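Local coordinates for protein glutamate racemase (Bacillus anthracis, PDB 2DWU) that is a bacterial racemase of the Asp/Glu/hydantoin racemase family, built from two parallel-sheet alpha/beta halves with D-glutamic acid bound in its pocket, at residues Lys71-Ala76 with Glu90-Pro95. Numbering follows the deposited sequence.
Sequences KALVVA and EALSIP
L73 and P95 meet through their backbones where a beta-alpha-beta crossover closes: the chain leaves strand 70-75, runs through helix 78-91 and returns at 92-95 to start strand 96-98, the outermost of the six-stranded parallel sheet within this chain. The evidence for the junction is one hydrogen bond, L73 N to P95 O at 2.9 Å, with an N-H...O angle of 164°. L73 also pairs with I97, so the two bonds together mark parallel pairing of the strands. The closest CA pair across the segments is A72 and P95, 4.9 Å apart. The same P95 carbonyl receives a bent CA-H...O contact from A72 CA at 3.4 Å, with 124° at the hydrogen.

Upstream, the pyrrolidine ring of P95 comes up against the K71 carbonyl, its CD 3.3 Å from K71 O. The K71 CB points away from 90-95, and its NZ is held by a salt bridge to E33 and a hydrogen bond to I228 O. I94 brings its longer branch to the strand: chi1 of 57° wedges CG1 between the two backbone arms of I94, and the extended chi2 carries CD1 to 4.0 Å from L73 N. That methyl lies beside the A72-L73 peptide and also approaches L73 CB. L92, where the chain drops out of helix 78-91, continues this apolar packing. Its side chain crosses that of L73 at about a right angle, and the methyls L73 CD2 and L92 CD1 touch at 3.7 Å.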
ATOM      1  N   LYS B  71      14.119   0.330 -15.506  1.00 11.32           N
ATOM      2  CA  LYS B  71      14.429  -0.256 -14.208  1.00 11.83           C
ATOM      3  C   LYS B  71      13.218  -1.085 -13.777  1.00 10.65           C
ATOM      4  O   LYS B  71      13.331  -1.987 -12.955  1.00 11.60           O
ATOM      5  CB  LYS B  71      14.754   0.812 -13.140  1.00 15.30           C
ATOM      6  CG  LYS B  71      13.586   1.648 -12.635  1.00 17.06           C
ATOM      7  CD  LYS B  71      13.883   2.364 -11.270  1.00 17.15           C
ATOM      8  CE  LYS B  71      14.936   3.452 -11.371  1.00 21.40           C
ATOM      9  NZ  LYS B  71      15.012   4.278 -10.125  1.00 15.20           N
ATOM     10  N   ALA B  72      12.057  -0.783 -14.364  1.00 11.15           N
ATOM     11  CA  ALA B  72      10.815  -1.489 -14.044  1.00 10.34           C
ATOM     12  C   ALA B  72       9.784  -1.173 -15.120  1.00  9.00           C
ATOM     13  O   ALA B  72       9.910  -0.178 -15.822  1.00  9.04           O
ATOM     14  CB  ALA B  72      10.284  -1.035 -12.665  1.00 11.94           C
ATOM     15  N   LEU B  73       8.759  -2.023 -15.233  1.00  8.02           N
ATOM     16  CA  LEU B  73       7.696  -1.846 -16.207  1.00  8.96           C
ATOM     17  C   LEU B  73       6.355  -1.843 -15.474  1.00  8.39           C
ATOM     18  O   LEU B  73       6.096  -2.714 -14.644  1.00  8.97           O
ATOM     19  CB  LEU B  73       7.703  -3.010 -17.222  1.00  9.75           C
ATOM     20  CG  LEU B  73       6.498  -3.009 -18.184  1.00 12.80           C
ATOM     21  CD1 LEU B  73       6.506  -1.736 -19.056  1.00 13.03           C
ATOM     22  CD2 LEU B  73       6.571  -4.265 -19.040  1.00 14.80           C
ATOM     23  N   VAL B  74       5.520  -0.852 -15.780  1.00  8.64           N
ATOM     24  CA  VAL B  74       4.164  -0.793 -15.204  1.00  6.28           C
ATOM     25  C   VAL B  74       3.168  -0.996 -16.353  1.00  6.91           C
ATOM     26  O   VAL B  74       3.212  -0.292 -17.380  1.00  7.60           O
ATOM     27  CB  VAL B  74       3.877   0.568 -14.548  1.00  6.08           C
ATOM     28  CG1 VAL B  74       2.395   0.642 -14.097  1.00  7.22           C
ATOM     29  CG2 VAL B  74       4.798   0.754 -13.333  1.00  8.73           C
ATOM     30  N   VAL B  75       2.290  -1.986 -16.181  1.00  6.79           N
ATOM     31  CA  VAL B  75       1.230  -2.258 -17.159  1.00  6.65           C
ATOM     32  C   VAL B  75       0.079  -1.475 -16.552  1.00  7.15           C
ATOM     33  O   VAL B  75      -0.595  -1.909 -15.632  1.00  8.02           O
ATOM     34  CB  VAL B  75       0.887  -3.767 -17.232  1.00  8.23           C
ATOM     35  CG1 VAL B  75      -0.243  -3.999 -18.270  1.00  8.25           C
ATOM     36  CG2 VAL B  75       2.107  -4.521 -17.664  1.00  9.65           C
ATOM     37  N   ALA B  76      -0.096  -0.272 -17.066  1.00  6.90           N
ATOM     38  CA  ALA B  76      -1.109   0.629 -16.546  1.00  6.62           C
ATOM     39  C   ALA B  76      -2.542   0.269 -16.932  1.00  7.62           C
ATOM     40  O   ALA B  76      -3.509   0.696 -16.268  1.00  9.26           O
ATOM     41  CB  ALA B  76      -0.784   2.059 -17.013  1.00  7.62           C
ATOM     42  N   GLU B  90       7.247 -13.401 -16.641  1.00 23.58           N
ATOM     43  CA  GLU B  90       8.073 -14.556 -16.972  1.00 26.86           C
ATOM     44  C   GLU B  90       9.177 -14.142 -17.948  1.00 26.49           C
ATOM     45  O   GLU B  90      10.345 -14.494 -17.768  1.00 28.23           O
ATOM     46  CB  GLU B  90       7.208 -15.645 -17.616  1.00 30.60           C
ATOM     47  CG  GLU B  90       7.914 -16.978 -17.895  1.00 36.82           C
ATOM     48  CD  GLU B  90       9.052 -16.877 -18.909  1.00 40.35           C
ATOM     49  OE1 GLU B  90       8.837 -16.313 -20.012  1.00 42.42           O
ATOM     50  OE2 GLU B  90      10.164 -17.375 -18.606  1.00 42.54           O
ATOM     51  N   ALA B  91       8.798 -13.391 -18.978  1.00 25.08           N
ATOM     52  CA  ALA B  91       9.733 -12.962 -20.015  1.00 24.79           C
ATOM     53  C   ALA B  91      10.821 -11.963 -19.609  1.00 24.96           C
ATOM     54  O   ALA B  91      11.969 -12.088 -20.046  1.00 24.80           O
ATOM     55  CB  ALA B  91       8.959 -12.406 -21.202  1.00 24.06           C
ATOM     56  N   LEU B  92      10.468 -10.978 -18.786  1.00 24.27           N
ATOM     57  CA  LEU B  92      11.419  -9.952 -18.375  1.00 24.46           C
ATOM     58  C   LEU B  92      12.112 -10.228 -17.060  1.00 24.79           C
ATOM     59  O   LEU B  92      11.573 -10.911 -16.194  1.00 25.73           O
ATOM     60  CB  LEU B  92      10.708  -8.600 -18.286  1.00 22.96           C
ATOM     61  CG  LEU B  92       9.889  -8.233 -19.523  1.00 23.54           C
ATOM     62  CD1 LEU B  92       9.263  -6.859 -19.330  1.00 23.14           C
ATOM     63  CD2 LEU B  92      10.771  -8.256 -20.766  1.00 24.32           C
ATOM     64  N   SER B  93      13.304  -9.659 -16.910  1.00 25.52           N
ATOM     65  CA  SER B  93      14.093  -9.815 -15.694  1.00 25.97           C
ATOM     66  C   SER B  93      13.878  -8.631 -14.737  1.00 24.89           C
ATOM     67  O   SER B  93      14.187  -8.717 -13.544  1.00 27.50           O
ATOM     68  CB  SER B  93      15.574  -9.945 -16.058  1.00 27.98           C
ATOM     69  OG  SER B  93      15.739 -10.978 -17.015  1.00 31.51           O
ATOM     70  N   ILE B  94      13.355  -7.526 -15.258  1.00 20.43           N
ATOM     71  CA  ILE B  94      13.081  -6.365 -14.416  1.00 17.84           C
ATOM     72  C   ILE B  94      11.707  -6.558 -13.762  1.00 16.44           C
ATOM     73  O   ILE B  94      10.912  -7.399 -14.214  1.00 16.18           O
ATOM     74  CB  ILE B  94      13.053  -5.048 -15.243  1.00 17.38           C
ATOM     75  CG1 ILE B  94      12.021  -5.167 -16.366  1.00 17.92           C
ATOM     76  CG2 ILE B  94      14.460  -4.736 -15.780  1.00 19.32           C
ATOM     77  CD1 ILE B  94      11.729  -3.864 -17.095  1.00 17.67           C
ATOM     78  N   PRO B  95      11.427  -5.814 -12.680  1.00 15.07           N
ATOM     79  CA  PRO B  95      10.128  -5.933 -12.006  1.00 14.18           C
ATOM     80  C   PRO B  95       9.023  -5.443 -12.946  1.00 13.26           C
ATOM     81  O   PRO B  95       9.160  -4.386 -13.570  1.00 12.59           O
ATOM     82  CB  PRO B  95      10.249  -4.988 -10.819  1.00 16.34           C
ATOM     83  CG  PRO B  95      11.718  -4.955 -10.535  1.00 18.65           C
ATOM     84  CD  PRO B  95      12.345  -4.961 -11.908  1.00 15.48           C
TER